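Local coordinates for protein BAG family molecular chaperone regulator 3 (Arabidopsis thaliana, PDB 4HWF) that acts as a co-chaperone whose BAG domain, the part given here, binds the ATPase domain of Hsp70/Hsc70 chaperones, and probably regulates programmed cell death and stress responses, at residues Ser11-Arg16 with Met47-Arg52; Ala18-Ala23 with Val40-Met45. All coordinates share one frame; numbering follows the deposited sequence.

Contact 1: residues Ser11-Arg16 with Met47-Arg52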
ATOM      1  N   SER A  11       1.139  12.061  -0.967  1.00 25.95           N
ATOM      2  CA  SER A  11       2.402  11.820  -0.286  1.00 28.84           C
ATOM      3  C   SER A  11       2.251  12.084   1.218  1.00 27.96           C
ATOM      4  O   SER A  11       2.613  11.258   2.041  1.00 27.15           O
ATOM      5  CB  SER A  11       3.487  12.724  -0.878  1.00 29.84           C
ATOM      6  OG  SER A  11       4.750  12.421  -0.323  1.00 37.92           O
ATOM      7  N   PHE A  12       1.691  13.233   1.561  1.00 32.40           N
ATOM      8  CA  PHE A  12       1.432  13.565   2.960  1.00 36.48           C
ATOM      9  C   PHE A  12       0.557  12.516   3.635  1.00 35.88           C
ATOM     10  O   PHE A  12       0.869  12.039   4.726  1.00 35.90           O
ATOM     11  CB  PHE A  12       0.763  14.935   3.066  1.00 40.49           C
ATOM     12  CG  PHE A  12       0.058  15.168   4.380  1.00 49.18           C
ATOM     13  CD1 PHE A  12       0.691  15.854   5.412  1.00 53.99           C
ATOM     14  CD2 PHE A  12      -1.241  14.702   4.585  1.00 47.88           C
ATOM     15  CE1 PHE A  12       0.044  16.073   6.628  1.00 55.91           C
ATOM     16  CE2 PHE A  12      -1.892  14.913   5.796  1.00 50.66           C
ATOM     17  CZ  PHE A  12      -1.246  15.601   6.820  1.00 53.04           C
ATOM     18  N   GLU A  13      -0.544  12.154   2.985  1.00 32.69           N
ATOM     19  CA  GLU A  13      -1.485  11.208   3.579  1.00 32.81           C
ATOM     20  C   GLU A  13      -0.870   9.822   3.750  1.00 31.26           C
ATOM     21  O   GLU A  13      -1.107   9.145   4.749  1.00 30.46           O
ATOM     22  CB  GLU A  13      -2.770  11.132   2.747  1.00 32.51           C
ATOM     23  CG  GLU A  13      -3.827  10.188   3.314  1.00 37.87           C
ATOM     24  CD  GLU A  13      -4.248  10.536   4.744  1.00 42.38           C
ATOM     25  OE1 GLU A  13      -4.156  11.728   5.128  1.00 45.27           O
ATOM     26  OE2 GLU A  13      -4.669   9.612   5.477  1.00 39.53           O
ATOM     27  N   VAL A  14      -0.077   9.392   2.778  1.00 24.52           N
ATOM     28  CA  VAL A  14       0.554   8.090   2.890  1.00 25.55           C
ATOM     29  C   VAL A  14       1.585   8.084   4.025  1.00 26.42           C
ATOM     30  O   VAL A  14       1.708   7.092   4.740  1.00 25.97           O
ATOM     31  CB  VAL A  14       1.158   7.632   1.549  1.00 26.86           C
ATOM     32  CG1 VAL A  14       1.994   6.374   1.731  1.00 28.16           C
ATOM     33  CG2 VAL A  14       0.039   7.389   0.530  1.00 23.97           C
ATOM     34  N   ASP A  15       2.302   9.197   4.202  1.00 32.31           N
ATOM     35  CA  ASP A  15       3.217   9.344   5.343  1.00 34.12           C
ATOM     36  C   ASP A  15       2.471   9.119   6.655  1.00 31.11           C
ATOM     37  O   ASP A  15       2.939   8.396   7.531  1.00 30.19           O
ATOM     38  CB  ASP A  15       3.863  10.733   5.363  1.00 36.01           C
ATOM     39  CG  ASP A  15       5.001  10.870   4.365  1.00 41.60           C
ATOM     40  OD1 ASP A  15       5.268  12.010   3.920  1.00 45.37           O
ATOM     41  OD2 ASP A  15       5.634   9.843   4.030  1.00 42.01           O
ATOM     42  N   ARG A  16       1.300   9.740   6.776  1.00 34.37           N
ATOM     43  CA  ARG A  16       0.448   9.566   7.950  1.00 35.16           C
ATOM     44  C   ARG A  16       0.049   8.120   8.179  1.00 35.22           C
ATOM     45  O   ARG A  16       0.106   7.624   9.306  1.00 31.19           O
ATOM     46  CB  ARG A  16      -0.832  10.376   7.804  1.00 38.41           C
ATOM     47  CG  ARG A  16      -0.710  11.826   8.154  1.00 47.47           C
ATOM     48  CD  ARG A  16      -2.103  12.428   8.253  1.00 50.18           C
ATOM     49  NE  ARG A  16      -2.906  11.760   9.277  1.00 49.65           N
ATOM     50  CZ  ARG A  16      -4.135  11.287   9.081  1.00 52.53           C
ATOM     51  NH1 ARG A  16      -4.711  11.402   7.891  1.00 53.17           N
ATOM     52  NH2 ARG A  16      -4.793  10.703  10.078  1.00 45.28           N
ATOM     53  N   MET A  47      -4.893   1.503   0.033  1.00 24.72           N
ATOM     54  CA  MET A  47      -5.338   1.159  -1.325  1.00 24.05           C
ATOM     55  C   MET A  47      -6.062   2.327  -1.988  1.00 23.36           C
ATOM     56  O   MET A  47      -5.875   2.589  -3.186  1.00 24.25           O
ATOM     57  CB  MET A  47      -6.206  -0.111  -1.301  1.00 24.12           C
ATOM     58  CG  MET A  47      -5.391  -1.381  -1.020  1.00 28.99           C
ATOM     59  SD  MET A  47      -4.365  -1.891  -2.445  1.00 26.33           S
ATOM     60  CE  MET A  47      -5.690  -2.356  -3.584  1.00 35.55           C
ATOM     61  N   ASN A  48      -6.863   3.049  -1.207  1.00 20.08           N
ATOM     62  CA  ASN A  48      -7.538   4.234  -1.715  1.00 19.26           C
ATOM     63  C   ASN A  48      -6.567   5.311  -2.183  1.00 21.19           C
ATOM     64  O   ASN A  48      -6.811   5.972  -3.184  1.00 18.94           O
ATOM     65  CB  ASN A  48      -8.513   4.816  -0.684  1.00 21.37           C
ATOM     66  CG  ASN A  48      -9.772   3.947  -0.499  1.00 27.19           C
ATOM     67  OD1 ASN A  48     -10.511   4.113   0.468  1.00 30.94           O
ATOM     68  ND2 ASN A  48      -9.990   3.010  -1.406  1.00 23.04           N
ATOM     69  N   GLN A  49      -5.471   5.500  -1.454  1.00 20.50           N
ATOM     70  CA  GLN A  49      -4.463   6.476  -1.853  1.00 21.99           C
ATOM     71  C   GLN A  49      -3.751   6.012  -3.124  1.00 19.96           C
ATOM     72  O   GLN A  49      -3.450   6.813  -3.998  1.00 19.67           O
ATOM     73  CB  GLN A  49      -3.439   6.685  -0.720  1.00 22.31           C
ATOM     74  CG  GLN A  49      -4.037   7.327   0.525  1.00 22.30           C
ATOM     75  CD  GLN A  49      -4.736   8.622   0.207  1.00 24.82           C
ATOM     76  OE1 GLN A  49      -4.183   9.476  -0.473  1.00 25.82           O
ATOM     77  NE2 GLN A  49      -5.976   8.767   0.672  1.00 26.22           N
ATOM     78  N   LEU A  50      -3.487   4.717  -3.207  1.00 19.39           N
ATOM     79  CA  LEU A  50      -2.808   4.139  -4.367  1.00 22.41           C
ATOM     80  C   LEU A  50      -3.643   4.335  -5.622  1.00 19.95           C
ATOM     81  O   LEU A  50      -3.129   4.699  -6.677  1.00 18.58           O
ATOM     82  CB  LEU A  50      -2.562   2.650  -4.147  1.00 21.60           C
ATOM     83  CG  LEU A  50      -1.805   1.936  -5.273  1.00 25.23           C
ATOM     84  CD1 LEU A  50      -0.397   2.522  -5.458  1.00 25.28           C
ATOM     85  CD2 LEU A  50      -1.726   0.444  -4.995  1.00 26.10           C
ATOM     86  N   LEU A  51      -4.946   4.111  -5.501  1.00 21.85           N
ATOM     87  CA  LEU A  51      -5.845   4.292  -6.636  1.00 20.88           C
ATOM     88  C   LEU A  51      -5.926   5.750  -7.060  1.00 20.07           C
ATOM     89  O   LEU A  51      -5.927   6.044  -8.255  1.00 20.53           O
ATOM     90  CB  LEU A  51      -7.234   3.732  -6.309  1.00 22.16           C
ATOM     91  CG  LEU A  51      -8.144   3.220  -7.422  1.00 28.16           C
ATOM     92  CD1 LEU A  51      -7.480   2.176  -8.319  1.00 23.53           C
ATOM     93  CD2 LEU A  51      -9.423   2.652  -6.778  1.00 30.80           C
ATOM     94  N   ARG A  52      -6.009   6.675  -6.104  1.00 22.11           N
ATOM     95  CA  ARG A  52      -6.003   8.097  -6.454  1.00 25.30           C
ATOM     96  C   ARG A  52      -4.732   8.479  -7.206  1.00 23.76           C
ATOM     97  O   ARG A  52      -4.771   9.269  -8.145  1.00 23.32           O
ATOM     98  CB  ARG A  52      -6.115   8.995  -5.220  1.00 27.06           C
ATOM     99  CG  ARG A  52      -7.457   9.001  -4.566  1.00 36.43           C
ATOM    100  CD  ARG A  52      -7.436   9.893  -3.328  1.00 40.91           C
ATOM    101  NE  ARG A  52      -6.562  11.059  -3.489  1.00 44.29           N
ATOM    102  CZ  ARG A  52      -6.964  12.257  -3.912  1.00 51.09           C
ATOM    103  NH1 ARG A  52      -8.239  12.459  -4.237  1.00 53.96           N
ATOM    104  NH2 ARG A  52      -6.090  13.260  -4.005  1.00 52.05           N
TER
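In the three-helix bundle of the BAG domain, E13 and V14 on helix 3-29 receive Q49 from the antiparallel helix 36-57. Q49 is the shared partner, meeting both residues. Its stem lies against V14, with CB 3.8 Å from V14 CG2, the two side chains running past each other in opposite directions. A bend at chi2 (-54°) then turns the chain so that its amide comes to lie across E13. E13 CG stands above the amide plane, 3.6 Å from Q49 CD and 3.7 Å from Q49 NE2, so this is aliphatic carbon resting on a flat polar group, not a hydrogen bond. The E13 carboxylate swings away from the amide and serves its own helix instead: E13 OE1 takes R16 NH1 at 2.8 Å with its syn lone pair. That salt bridge lies near the guanidinium plane but is bent, 138° at the hydrogen, and probably steadies the carboxylate one turn from R16. With Q49 cut back to an alanine, E13 CG would probably lose the amide it rests on and a gap would open between the helices. I10 and L17 also touch Q49, completing around it a set spaced i, i+3, i+4, i+7 with E13 and V14. Near the surface, Q49 is thus a polar knob in a four-residue hole, the knobs-into-holes packing of antiparallel helical bundles.

Contact 2: residues Ala18-Ala23 with Val40-Met45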
ATOM      1  N   ALA A  18       1.512   5.419   7.022  1.00 24.74           N
ATOM      2  CA  ALA A  18       2.718   4.650   7.333  1.00 25.24           C
ATOM      3  C   ALA A  18       3.065   4.809   8.810  1.00 25.11           C
ATOM      4  O   ALA A  18       3.492   3.864   9.456  1.00 26.39           O
ATOM      5  CB  ALA A  18       3.894   5.116   6.466  1.00 26.56           C
ATOM      6  N   GLY A  19       2.883   6.017   9.338  1.00 27.98           N
ATOM      7  CA  GLY A  19       3.055   6.236  10.766  1.00 30.37           C
ATOM      8  C   GLY A  19       2.124   5.351  11.589  1.00 28.67           C
ATOM      9  O   GLY A  19       2.517   4.819  12.619  1.00 27.59           O
ATOM     10  N   GLN A  20       0.882   5.181  11.139  1.00 26.38           N
ATOM     11  CA  GLN A  20      -0.046   4.292  11.838  1.00 24.11           C
ATOM     12  C   GLN A  20       0.378   2.820  11.750  1.00 26.51           C
ATOM     13  O   GLN A  20       0.235   2.065  12.714  1.00 25.77           O
ATOM     14  CB  GLN A  20      -1.477   4.484  11.325  1.00 24.44           C
ATOM     15  CG  GLN A  20      -2.020   5.877  11.593  1.00 26.38           C
ATOM     16  CD  GLN A  20      -3.278   6.192  10.801  1.00 25.80           C
ATOM     17  OE1 GLN A  20      -4.041   5.303  10.447  1.00 26.00           O
ATOM     18  NE2 GLN A  20      -3.500   7.469  10.537  1.00 27.84           N
ATOM     19  N   VAL A  21       0.897   2.407  10.597  1.00 22.24           N
ATOM     20  CA  VAL A  21       1.387   1.036  10.451  1.00 22.90           C
ATOM     21  C   VAL A  21       2.523   0.760  11.443  1.00 24.35           C
ATOM     22  O   VAL A  21       2.506  -0.252  12.135  1.00 26.14           O
ATOM     23  CB  VAL A  21       1.868   0.737   9.009  1.00 24.25           C
ATOM     24  CG1 VAL A  21       2.448  -0.671   8.925  1.00 23.14           C
ATOM     25  CG2 VAL A  21       0.710   0.923   7.987  1.00 21.92           C
ATOM     26  N   SER A  22       3.503   1.661  11.501  1.00 27.49           N
ATOM     27  CA  SER A  22       4.630   1.517  12.433  1.00 30.38           C
ATOM     28  C   SER A  22       4.139   1.355  13.860  1.00 28.72           C
ATOM     29  O   SER A  22       4.629   0.511  14.603  1.00 31.58           O
ATOM     30  CB  SER A  22       5.550   2.735  12.382  1.00 31.98           C
ATOM     31  OG  SER A  22       6.252   2.799  11.166  1.00 37.46           O
ATOM     32  N   ALA A  23       3.174   2.188  14.239  1.00 27.63           N
ATOM     33  CA  ALA A  23       2.598   2.141  15.581  1.00 27.37           C
ATOM     34  C   ALA A  23       1.936   0.804  15.866  1.00 25.84           C
ATOM     35  O   ALA A  23       2.119   0.235  16.940  1.00 26.09           O
ATOM     36  CB  ALA A  23       1.609   3.290  15.782  1.00 28.47           C
ATOM     37  N   VAL A  40      -7.193  -4.441   8.423  1.00 21.94           N
ATOM     38  CA  VAL A  40      -7.885  -4.500   7.138  1.00 24.46           C
ATOM     39  C   VAL A  40      -8.367  -3.114   6.736  1.00 23.44           C
ATOM     40  O   VAL A  40      -8.297  -2.733   5.569  1.00 21.68           O
ATOM     41  CB  VAL A  40      -9.075  -5.485   7.183  1.00 27.17           C
ATOM     42  CG1 VAL A  40      -9.930  -5.373   5.914  1.00 27.80           C
ATOM     43  CG2 VAL A  40      -8.566  -6.920   7.382  1.00 28.49           C
ATOM     44  N   ASN A  41      -8.846  -2.345   7.704  1.00 24.52           N
ATOM     45  CA  ASN A  41      -9.267  -0.980   7.417  1.00 25.64           C
ATOM     46  C   ASN A  41      -8.099  -0.112   6.959  1.00 23.88           C
ATOM     47  O   ASN A  41      -8.240   0.710   6.053  1.00 22.24           O
ATOM     48  CB  ASN A  41      -9.990  -0.364   8.621  1.00 28.17           C
ATOM     49  CG  ASN A  41     -11.390  -0.949   8.825  1.00 37.11           C
ATOM     50  OD1 ASN A  41     -12.002  -1.471   7.885  1.00 36.69           O
ATOM     51  ND2 ASN A  41     -11.907  -0.854  10.057  1.00 39.01           N
ATOM     52  N   LEU A  42      -6.941  -0.308   7.578  1.00 23.32           N
ATOM     53  CA  LEU A  42      -5.745   0.439   7.203  1.00 25.25           C
ATOM     54  C   LEU A  42      -5.294   0.086   5.781  1.00 21.57           C
ATOM     55  O   LEU A  42      -4.882   0.948   5.017  1.00 20.52           O
ATOM     56  CB  LEU A  42      -4.608   0.122   8.174  1.00 25.87           C
ATOM     57  CG  LEU A  42      -3.985   1.304   8.906  1.00 30.66           C
ATOM     58  CD1 LEU A  42      -2.748   0.859   9.696  1.00 30.26           C
ATOM     59  CD2 LEU A  42      -3.648   2.431   7.941  1.00 27.39           C
ATOM     60  N   ILE A  43      -5.347  -1.198   5.453  1.00 21.48           N
ATOM     61  CA  ILE A  43      -5.047  -1.647   4.102  1.00 23.41           C
ATOM     62  C   ILE A  43      -5.951  -0.926   3.112  1.00 24.13           C
ATOM     63  O   ILE A  43      -5.481  -0.428   2.086  1.00 21.14           O
ATOM     64  CB  ILE A  43      -5.217  -3.171   3.960  1.00 22.47           C
ATOM     65  CG1 ILE A  43      -4.047  -3.889   4.631  1.00 20.95           C
ATOM     66  CG2 ILE A  43      -5.284  -3.592   2.477  1.00 26.01           C
ATOM     67  CD1 ILE A  43      -4.262  -5.368   4.750  1.00 25.32           C
ATOM     68  N   GLU A  44      -7.241  -0.850   3.428  1.00 22.21           N
ATOM     69  CA  GLU A  44      -8.178  -0.154   2.543  1.00 22.97           C
ATOM     70  C   GLU A  44      -7.832   1.324   2.377  1.00 23.27           C
ATOM     71  O   GLU A  44      -7.938   1.869   1.276  1.00 18.72           O
ATOM     72  CB  GLU A  44      -9.626  -0.285   3.025  1.00 25.86           C
ATOM     73  CG  GLU A  44     -10.595   0.377   2.046  1.00 29.31           C
ATOM     74  CD  GLU A  44     -12.063   0.211   2.422  1.00 39.74           C
ATOM     75  OE1 GLU A  44     -12.920   0.393   1.527  1.00 44.22           O
ATOM     76  OE2 GLU A  44     -12.361  -0.101   3.597  1.00 36.93           O
ATOM     77  N   MET A  45      -7.423   1.974   3.470  1.00 23.37           N
ATOM     78  CA  MET A  45      -7.028   3.381   3.416  1.00 24.41           C
ATOM     79  C   MET A  45      -5.812   3.581   2.485  1.00 23.44           C
ATOM     80  O   MET A  45      -5.756   4.534   1.696  1.00 21.17           O
ATOM     81  CB  MET A  45      -6.718   3.932   4.826  1.00 24.23           C
ATOM     82  CG  MET A  45      -7.935   4.048   5.799  1.00 26.40           C
ATOM     83  SD  MET A  45      -9.319   5.060   5.166  1.00 23.06           S
ATOM     84  CE  MET A  45     -10.349   3.824   4.352  1.00 29.57           C
TER
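An unusual chi1 of -123°, away from the staggered positions, combines with an extended chi2 to send the forked end of L42 toward helix 3-29, where CD1 settles between V21 and the root of Q20 and CD2 meets the amide end of Q20. On the V21 side, L42 CD1 lies 3.9 Å from V21 CG2. V21 presents that methyl because its other branch, CG1, lies opposite the backbone N (chi1 176°), placing CG2 beside the N. The same leucine methyl, L42 CD1, sits 4.1 Å from V21 N and 4.2 Å from Q20 CB, so it beds down close to the helix backbone between the roots of two consecutive side chains. The Q20 chain runs out extended beyond CG and brings Q20 OE1 to 3.8 Å from L42 CD2. Oxygen and methyl meet here by van der Waals contact alone. Both Q20 and V21 pass L42 at a slant. L42 is buried, whereas its two partners remain partly exposed, so the contact runs from the bundle interior out to its edge. L17 and F24 of helix 3-29 touch L42 too, and with Q20 and V21 they complete a hole at positions i, i+3, i+4 and i+7. A leucine knob seated in such a hole is classic knobs-into-holes packing, here within the BAG-domain three-helix bundle.

Contacts 1 and 2 are successive steps of one antiparallel helix interface, with centres about 10 Å apart. Contact 2 lies nearer the turn joining helices 3-29 and 36-57 and is nested inside the loop closed by contact 1. The spacing is heptad-like: V14 to V21 forward and Q49 to L42 backward are each seven residues. The CA separation changes little, from 7.1 Å for V14-Q49 to 7.9 Å for V21-L42. L17 is shared, touched by both Q49 and L42. Another face of helix 36-57 meets helix 62-86, where L50 packs on Q69 and R72; in related BAG domains these last two helices carry the Hsp70-binding surface.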